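Glycoside hydrolase, GH17 family (PDB 6FCG) probably hydrolyses laminarin, a beta-1,3-glucan of microalgae, cutting within the chain as an endo-acting enzyme of glycoside hydrolase family 17. Local coordinates at residues 70-75 against 107-112; 86-89 against 95-98; 243-248 against 314-319. One frame throughout, in Å; residues are numbered along the deposited sequence.

Contact 1: residues 70-75 against 107-112; sequences ELKEDM and KNEDAN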
loop_
_atom_site.group_PDB
_atom_site.type_symbol
_atom_site.label_atom_id
_atom_site.label_comp_id
_atom_site.label_asym_id
_atom_site.label_seq_id
_atom_site.Cartn_x
_atom_site.Cartn_y
_atom_site.Cartn_z
ATOM N N GLU A 70 14.703 3.883 -46.177
ATOM C CA GLU A 70 13.721 3.685 -45.086
ATOM C C GLU A 70 12.733 4.855 -44.935
ATOM O O GLU A 70 11.517 4.655 -44.837
ATOM C CB GLU A 70 14.422 3.387 -43.764
ATOM C CG GLU A 70 15.079 2.018 -43.719
ATOM C CD GLU A 70 15.976 1.781 -42.492
ATOM O OE1 GLU A 70 16.606 2.720 -41.966
ATOM O OE2 GLU A 70 16.058 0.624 -42.039
ATOM N N LEU A 71 13.248 6.068 -44.997
ATOM C CA LEU A 71 12.390 7.244 -44.941
ATOM C C LEU A 71 11.401 7.332 -46.104
ATOM O O LEU A 71 10.271 7.780 -45.911
ATOM C CB LEU A 71 13.223 8.516 -44.856
ATOM C CG LEU A 71 14.136 8.622 -43.612
ATOM C CD1 LEU A 71 15.139 9.750 -43.810
ATOM C CD2 LEU A 71 13.329 8.799 -42.341
ATOM N N LYS A 72 11.804 6.891 -47.290
ATOM C CA LYS A 72 10.913 6.889 -48.444
ATOM C C LYS A 72 9.749 5.931 -48.263
ATOM O O LYS A 72 8.623 6.260 -48.613
ATOM C CB LYS A 72 11.661 6.538 -49.729
ATOM C CG LYS A 72 12.551 7.651 -50.236
ATOM C CD LYS A 72 13.543 7.180 -51.280
ATOM C CE LYS A 72 12.899 7.001 -52.642
ATOM N NZ LYS A 72 13.978 6.853 -53.656
ATOM N N GLU A 73 10.025 4.767 -47.690
ATOM C CA GLU A 73 8.969 3.845 -47.273
ATOM C C GLU A 73 7.888 4.585 -46.452
ATOM O O GLU A 73 6.701 4.518 -46.777
ATOM C CB GLU A 73 9.549 2.672 -46.482
ATOM C CG GLU A 73 10.344 1.656 -47.296
ATOM C CD GLU A 73 11.017 0.561 -46.462
ATOM O OE1 GLU A 73 11.354 0.785 -45.276
ATOM O OE2 GLU A 73 11.190 -0.565 -46.985
ATOM N N ASP A 74 8.318 5.351 -45.444
ATOM C CA ASP A 74 7.390 6.094 -44.573
ATOM C C ASP A 74 6.618 7.150 -45.319
ATOM O O ASP A 74 5.404 7.298 -45.151
ATOM C CB ASP A 74 8.132 6.757 -43.402
ATOM C CG ASP A 74 8.718 5.760 -42.438
ATOM O OD1 ASP A 74 8.474 4.546 -42.608
ATOM O OD2 ASP A 74 9.462 6.149 -41.510
ATOM N N MET A 75 7.331 7.895 -46.142
ATOM C CA MET A 75 6.705 8.942 -46.917
ATOM C C MET A 75 5.617 8.379 -47.810
ATOM O O MET A 75 4.547 8.989 -47.919
ATOM C CB MET A 75 7.733 9.695 -47.765
ATOM C CG MET A 75 8.779 10.515 -47.025
ATOM S SD MET A 75 8.187 11.709 -45.828
ATOM C CE MET A 75 8.281 10.743 -44.297
ATOM N N LYS A 107 9.685 13.165 -55.282
ATOM C CA LYS A 107 9.119 14.156 -56.194
ATOM C C LYS A 107 9.736 14.086 -57.616
ATOM O O LYS A 107 9.048 14.373 -58.588
ATOM C CB LYS A 107 9.239 15.591 -55.629
ATOM C CG LYS A 107 8.510 15.771 -54.311
ATOM C CD LYS A 107 8.408 17.191 -53.785
ATOM C CE LYS A 107 8.269 18.298 -54.800
ATOM N NZ LYS A 107 7.834 19.528 -54.099
ATOM N N ASN A 108 11.005 13.690 -57.721
ATOM C CA ASN A 108 11.616 13.429 -59.020
ATOM C C ASN A 108 11.085 12.155 -59.666
ATOM O O ASN A 108 10.950 12.124 -60.879
ATOM C CB ASN A 108 13.128 13.324 -58.915
ATOM C CG ASN A 108 13.780 14.602 -58.404
ATOM O OD1 ASN A 108 13.243 15.671 -58.546
ATOM N ND2 ASN A 108 14.985 14.484 -57.831
ATOM N N GLU A 109 10.777 11.134 -58.863
ATOM C CA GLU A 109 10.187 9.879 -59.356
ATOM C C GLU A 109 8.763 10.040 -59.830
ATOM O O GLU A 109 8.335 9.373 -60.762
ATOM C CB GLU A 109 10.204 8.777 -58.288
ATOM C CG GLU A 109 11.573 8.151 -58.084
ATOM C CD GLU A 109 11.658 7.219 -56.842
ATOM O OE1 GLU A 109 12.763 7.089 -56.232
ATOM O OE2 GLU A 109 10.628 6.585 -56.486
ATOM N N ASP A 110 8.031 10.924 -59.182
ATOM C CA ASP A 110 6.607 11.057 -59.391
ATOM C C ASP A 110 6.287 12.545 -59.286
ATOM O O ASP A 110 6.396 13.146 -58.216
ATOM C CB ASP A 110 5.864 10.227 -58.337
ATOM C CG ASP A 110 4.325 10.311 -58.447
ATOM O OD1 ASP A 110 3.760 10.942 -59.370
ATOM O OD2 ASP A 110 3.657 9.712 -57.593
ATOM N N ALA A 111 5.870 13.124 -60.406
ATOM C CA ALA A 111 5.560 14.525 -60.460
ATOM C C ALA A 111 4.318 14.924 -59.635
ATOM O O ALA A 111 4.176 16.084 -59.283
ATOM C CB ALA A 111 5.426 14.953 -61.909
ATOM N N ASN A 112 3.428 13.987 -59.327
ATOM C CA ASN A 112 2.267 14.264 -58.427
ATOM C C ASN A 112 2.492 14.074 -56.942
ATOM O O ASN A 112 1.606 14.402 -56.151
ATOM C CB ASN A 112 1.039 13.438 -58.836
ATOM C CG ASN A 112 0.510 13.837 -60.184
ATOM O OD1 ASN A 112 0.201 12.962 -60.979
ATOM N ND2 ASN A 112 0.481 15.134 -60.495
#
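Lys72 NZ is gripped by two carboxylates of one neighbouring helix: it is held above all by Glu105 OE2, in a salt bridge, and also by Glu109 OE1, 2.9 Å away, in a salt bridge that is also a hydrogen bond. Glu105 and Glu109 are one turn apart on helix 95-109, so both carboxylates can be offered to a single lysine of helix 68-80. The ammonium group meets Glu109 OE1 on its syn side, 23° out of the carboxylate plane. The two side chains come from opposite directions. Lys72 has a bend at chi3 (78°) that turns its last two atoms, whereas the Glu109 chain is extended beyond CG. Such length is needed, because even the closest backbones, at Lys72 and Lys107, are 10.8 Å apart between their CA atoms. Deeper in the same interface the helices meet through apolar side chains, Met75 lying on Ile103 and Leu106, in keeping with neighbouring helices on the outside of a TIM barrel. Beyond Glu109 the helical conformation ends, and Asp110 OD1 accepts from the backbone N of Asn112 at 3.1 Å, an Asx turn just past the helix end. With two acidic partners, Lys72 probably stays positively charged and offsets the mutual repulsion of Glu105 and Glu109, although the exposed position of Glu109 should weaken the attraction by solvent screening.

Contact 2: residues 86-89 against 95-98; sequences LRTY and HTSN
The His95 ring has Thr88 OG1 lying obliquely off it, 4.5 Å from CE1, while Tyr57 stacks with the ring and His95 NE2 is hydrogen-bonded to Gly56 N. A second flat group, the guanidinium of Arg87, carries Tyr89 CE2 on one face, 3.3 Å above the plane and displaced toward the rim. Arg87 is held by a salt bridge from NH1 to Glu305 and a hydrogen bond from NH2 to Asn168; Tyr89 OH also reaches Glu305, so the guanidinium and the phenol above it share a carboxylate partner. These residues stand where strand 83-87 runs out, at the C-terminal end of the parallel strands, the end at which TIM barrels carry their active sites.

From here the chain turns into helix 95-109, the helix of a beta-alpha-beta unit, and Thr88 meets Thr96 of its first turn. Thr96 sets CG2 anti to the backbone N and OG1 beside it (chi1 -67°); OG1 is hydrogen-bonded to the carbonyl of Asn90. Threonine suits position 96, where its hydroxyl can return to that carbonyl in the connecting loop. The bond from Thr88 OG1 to Thr96 OG1, at 3.5 Å, is weak, and the place of the acceptor is not certain.

A water bridges the segments more clearly: it accepts from Tyr89 N at 3.2 Å and is bonded to His95 ND1, also at 3.2 Å, with a weak and equally doubtful donation to Thr96 OG1. Tyr89 N and His95 ND1 thus probably find their partner in the water and Thr96 OG1 chiefly in the loop, and the direct bond between the threonines probably contributes little.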
loop_
_atom_site.group_PDB
_atom_site.type_symbol
_atom_site.label_atom_id
_atom_site.label_comp_id
_atom_site.label_asym_id
_atom_site.label_seq_id
_atom_site.Cartn_x
_atom_site.Cartn_y
_atom_site.Cartn_z
ATOM N N LEU A 86 4.396 17.366 -42.806
ATOM C CA LEU A 86 4.927 16.791 -41.589
ATOM C C LEU A 86 5.787 17.762 -40.808
ATOM O O LEU A 86 6.192 18.801 -41.303
ATOM C CB LEU A 86 5.542 15.398 -41.798
ATOM C CG LEU A 86 6.458 15.195 -42.951
ATOM C CD1 LEU A 86 7.885 15.478 -42.556
ATOM C CD2 LEU A 86 6.411 13.770 -43.429
ATOM N N ARG A 87 5.989 17.400 -39.547
ATOM C CA ARG A 87 6.705 18.168 -38.559
ATOM C C ARG A 87 7.895 17.411 -38.021
ATOM O O ARG A 87 7.838 16.206 -37.794
ATOM C CB ARG A 87 5.783 18.366 -37.386
ATOM C CG ARG A 87 6.193 19.495 -36.526
ATOM C CD ARG A 87 5.438 19.526 -35.225
ATOM N NE ARG A 87 6.298 20.265 -34.326
ATOM C CZ ARG A 87 6.259 20.224 -33.010
ATOM N NH1 ARG A 87 5.325 19.518 -32.363
ATOM N NH2 ARG A 87 7.176 20.927 -32.345
ATOM N N THR A 88 8.926 18.158 -37.711
ATOM C CA THR A 88 10.234 17.645 -37.340
ATOM C C THR A 88 10.774 18.445 -36.147
ATOM O O THR A 88 10.270 19.555 -35.859
ATOM C CB THR A 88 11.114 17.727 -38.609
ATOM O OG1 THR A 88 11.381 16.392 -39.078
ATOM C CG2 THR A 88 12.408 18.520 -38.397
ATOM N N TYR A 89 11.761 17.906 -35.435
ATOM C CA TYR A 89 12.104 18.473 -34.091
ATOM C C TYR A 89 13.481 19.133 -33.938
ATOM O O TYR A 89 13.619 20.126 -33.212
ATOM C CB TYR A 89 11.889 17.411 -33.004
ATOM C CG TYR A 89 10.427 17.139 -32.800
ATOM C CD1 TYR A 89 9.763 16.214 -33.597
ATOM C CD2 TYR A 89 9.691 17.834 -31.838
ATOM C CE1 TYR A 89 8.397 16.000 -33.456
ATOM C CE2 TYR A 89 8.335 17.606 -31.667
ATOM C CZ TYR A 89 7.684 16.694 -32.479
ATOM O OH TYR A 89 6.345 16.444 -32.320
ATOM N N HIS A 95 18.680 13.292 -39.470
ATOM C CA HIS A 95 17.313 12.861 -39.719
ATOM C C HIS A 95 16.444 13.819 -40.570
ATOM O O HIS A 95 15.861 13.411 -41.552
ATOM C CB HIS A 95 16.697 12.567 -38.348
ATOM C CG HIS A 95 15.256 12.180 -38.370
ATOM N ND1 HIS A 95 14.253 13.009 -37.907
ATOM C CD2 HIS A 95 14.652 11.029 -38.730
ATOM C CE1 HIS A 95 13.086 12.402 -38.022
ATOM N NE2 HIS A 95 13.303 11.205 -38.529
ATOM N N THR A 96 16.366 15.094 -40.207
ATOM C CA THR A 96 15.492 16.032 -40.896
ATOM C C THR A 96 15.971 16.283 -42.309
ATOM O O THR A 96 15.188 16.354 -43.238
ATOM C CB THR A 96 15.432 17.347 -40.120
ATOM O OG1 THR A 96 14.764 17.093 -38.874
ATOM C CG2 THR A 96 14.730 18.463 -40.909
ATOM N N SER A 97 17.271 16.494 -42.434
ATOM C CA SER A 97 17.943 16.655 -43.706
ATOM C C SER A 97 17.693 15.445 -44.605
ATOM O O SER A 97 17.443 15.580 -45.803
ATOM C CB SER A 97 19.443 16.875 -43.439
ATOM O OG SER A 97 20.212 16.762 -44.603
ATOM N N ASN A 98 17.767 14.257 -44.041
ATOM C CA ASN A 98 17.505 13.056 -44.826
ATOM C C ASN A 98 16.040 12.921 -45.254
ATOM O O ASN A 98 15.780 12.360 -46.322
ATOM C CB ASN A 98 17.986 11.806 -44.102
ATOM C CG ASN A 98 19.495 11.772 -43.976
ATOM O OD1 ASN A 98 20.214 12.263 -44.842
ATOM N ND2 ASN A 98 19.976 11.168 -42.933
HETATM O O HOH W 1 13.781 15.451 -35.964
#

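Contact 3: residues 243-248 against 314-319; sequences YPMHDT and GYYGAK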
loop_
_atom_site.group_PDB
_atom_site.type_symbol
_atom_site.label_atom_id
_atom_site.label_comp_id
_atom_site.label_asym_id
_atom_site.label_seq_id
_atom_site.Cartn_x
_atom_site.Cartn_y
_atom_site.Cartn_z
ATOM N N TYR A 243 -2.429 18.254 -24.237
ATOM C CA TYR A 243 -2.330 16.812 -23.978
ATOM C C TYR A 243 -3.264 16.292 -22.893
ATOM O O TYR A 243 -2.844 16.000 -21.780
ATOM C CB TYR A 243 -0.876 16.438 -23.659
ATOM C CG TYR A 243 -0.049 16.042 -24.881
ATOM C CD1 TYR A 243 -0.155 14.765 -25.418
ATOM C CD2 TYR A 243 0.826 16.955 -25.489
ATOM C CE1 TYR A 243 0.586 14.398 -26.522
ATOM C CE2 TYR A 243 1.576 16.610 -26.602
ATOM C CZ TYR A 243 1.452 15.332 -27.117
ATOM O OH TYR A 243 2.190 14.934 -28.196
ATOM N N PRO A 244 -4.558 16.157 -23.226
ATOM C CA PRO A 244 -5.502 15.531 -22.297
ATOM C C PRO A 244 -5.013 14.171 -21.765
ATOM O O PRO A 244 -5.197 13.910 -20.574
ATOM C CB PRO A 244 -6.795 15.373 -23.131
ATOM C CG PRO A 244 -6.629 16.216 -24.327
ATOM C CD PRO A 244 -5.252 16.799 -24.365
ATOM N N MET A 245 -4.430 13.320 -22.623
ATOM C CA MET A 245 -4.005 11.981 -22.186
ATOM C C MET A 245 -3.149 12.072 -20.936
ATOM O O MET A 245 -3.381 11.389 -19.964
ATOM C CB MET A 245 -3.235 11.241 -23.268
ATOM C CG MET A 245 -3.035 9.762 -22.951
ATOM S SD MET A 245 -1.368 9.157 -23.254
ATOM C CE MET A 245 -0.384 10.066 -22.084
ATOM N N HIS A 246 -2.160 12.952 -20.967
ATOM C CA HIS A 246 -1.313 13.166 -19.804
ATOM C C HIS A 246 -2.086 13.685 -18.610
ATOM O O HIS A 246 -1.801 13.294 -17.495
ATOM C CB HIS A 246 -0.154 14.102 -20.151
ATOM C CG HIS A 246 0.873 13.447 -21.007
ATOM N ND1 HIS A 246 1.101 13.800 -22.320
ATOM C CD2 HIS A 246 1.699 12.412 -20.751
ATOM C CE1 HIS A 246 2.052 13.033 -22.824
ATOM N NE2 HIS A 246 2.431 12.183 -21.889
ATOM N N ASP A 247 -3.032 14.584 -18.849
ATOM C CA ASP A 247 -3.808 15.140 -17.776
ATOM C C ASP A 247 -4.795 14.153 -17.159
ATOM O O ASP A 247 -5.181 14.342 -16.010
ATOM C CB ASP A 247 -4.468 16.465 -18.198
ATOM C CG ASP A 247 -3.466 17.623 -18.280
ATOM O OD1 ASP A 247 -2.347 17.503 -17.741
ATOM O OD2 ASP A 247 -3.797 18.685 -18.849
ATOM N N THR A 248 -5.115 13.042 -17.819
ATOM C CA THR A 248 -5.841 11.948 -17.118
ATOM C C THR A 248 -5.136 11.467 -15.822
ATOM O O THR A 248 -5.781 10.854 -14.952
ATOM C CB THR A 248 -6.085 10.693 -17.957
ATOM O OG1 THR A 248 -4.840 10.061 -18.296
ATOM C CG2 THR A 248 -6.866 11.030 -19.188
ATOM N N GLY A 314 2.965 2.686 -16.944
ATOM C CA GLY A 314 3.062 3.613 -15.812
ATOM C C GLY A 314 1.693 4.198 -15.514
ATOM O O GLY A 314 0.689 3.459 -15.379
ATOM N N TYR A 315 1.648 5.517 -15.487
ATOM C CA TYR A 315 0.481 6.248 -15.022
ATOM C C TYR A 315 -0.770 6.204 -15.882
ATOM O O TYR A 315 -1.860 6.427 -15.353
ATOM C CB TYR A 315 0.791 7.727 -14.882
ATOM C CG TYR A 315 1.868 8.094 -13.913
ATOM C CD1 TYR A 315 1.989 7.462 -12.668
ATOM C CD2 TYR A 315 2.774 9.137 -14.221
ATOM C CE1 TYR A 315 3.002 7.846 -11.776
ATOM C CE2 TYR A 315 3.786 9.528 -13.336
ATOM C CZ TYR A 315 3.891 8.886 -12.122
ATOM O OH TYR A 315 4.868 9.265 -11.273
ATOM N N TYR A 316 -0.634 5.944 -17.172
ATOM C CA TYR A 316 -1.743 6.130 -18.102
ATOM C C TYR A 316 -2.457 4.839 -18.569
ATOM O O TYR A 316 -3.455 4.928 -19.298
ATOM C CB TYR A 316 -1.238 6.896 -19.317
ATOM C CG TYR A 316 -0.366 8.067 -18.946
ATOM C CD1 TYR A 316 -0.919 9.212 -18.356
ATOM C CD2 TYR A 316 1.013 8.027 -19.156
ATOM C CE1 TYR A 316 -0.125 10.286 -18.007
ATOM C CE2 TYR A 316 1.811 9.094 -18.826
ATOM C CZ TYR A 316 1.246 10.217 -18.240
ATOM O OH TYR A 316 2.071 11.274 -17.910
ATOM N N GLY A 317 -1.970 3.657 -18.146
ATOM C CA GLY A 317 -2.579 2.373 -18.527
ATOM C C GLY A 317 -3.306 1.645 -17.396
ATOM O O GLY A 317 -3.944 2.262 -16.534
ATOM N N ALA A 318 -3.221 0.322 -17.409
ATOM C CA ALA A 318 -3.868 -0.529 -16.384
ATOM C C ALA A 318 -3.462 -0.211 -14.936
ATOM O O ALA A 318 -4.251 -0.367 -14.039
ATOM C CB ALA A 318 -3.606 -2.013 -16.690
ATOM N N LYS A 319 -2.230 0.240 -14.718
ATOM C CA LYS A 319 -1.737 0.538 -13.370
ATOM C C LYS A 319 -2.005 1.975 -12.941
ATOM O O LYS A 319 -1.506 2.410 -11.905
ATOM C CB LYS A 319 -0.230 0.252 -13.265
ATOM C CG LYS A 319 0.238 -1.139 -13.762
ATOM C CD LYS A 319 1.152 -1.808 -12.740
ATOM C CE LYS A 319 2.627 -1.508 -12.957
ATOM N NZ LYS A 319 3.462 -2.517 -12.253
#
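Tyr316 directs its CB toward helix 244-250, and a chi1 of -45°, with CG anti to the carbonyl carbon, carries the ring in among Met245, His246 and Thr248. CG lies 3.7 Å from Met245 CE. That methyl sits almost squarely over the ring, 10° off the normal through its centre, in a CH-pi contact, and the sulfur behind it makes an oblique Met-aromatic approach, SD 5.0 Å from the Tyr316 centroid. Tyr315 CB covers the opposite face. Met245 O lies 3.7 Å from CD1, raised toward the methyl's side of the ring, while Thr248 OG1 is at the edge, near the ring plane. Thr248 OG1 itself donates to Met245 O at 2.6 Å, in the carbonyl plane. The setting is a TIM barrel: the short helix follows strand 238-241, while Tyr316 belongs to a type I beta turn, Gly314 to Gly317, in the loop after strand 301-305, so the ring joins two neighbouring strand-to-helix connections. Replacing Tyr316 by an alanine would probably leave a gap beneath the Met245 methyl and take from His246 the ring it abuts. Farther out, CE1 passes His246 O at 3.5 Å. The imidazole turns its edge to the tyrosine face in an offset T-shaped pair, with planes at 83° and centroids 5.1 Å apart. At the tip, Tyr316 OH lies in the imidazole plane, beside CD2 of His246.

Overall arrangement
From the N terminus, past strand 50-53, come helix 68-80, strand 83-87 and helix 95-109. Contact 1 closes this excursion by joining the two helices across 31 residues, and contact 2, whose segments are only five residues apart, is nested inside it at the turn from strand to helix. The two share helix 95-109 and touch where Leu71 packs on Asn98 and Met75 on Leu86. Contact 3 follows in series, closing a separate 65-residue loop on the opposite side of the chain's centre and tying together the connections after strands 238-241 and 301-305. Contacts 2 and 3 come within about 6 Å at their nearest atoms, and segments 86-89 and 243-248 both send side chains to Glu305.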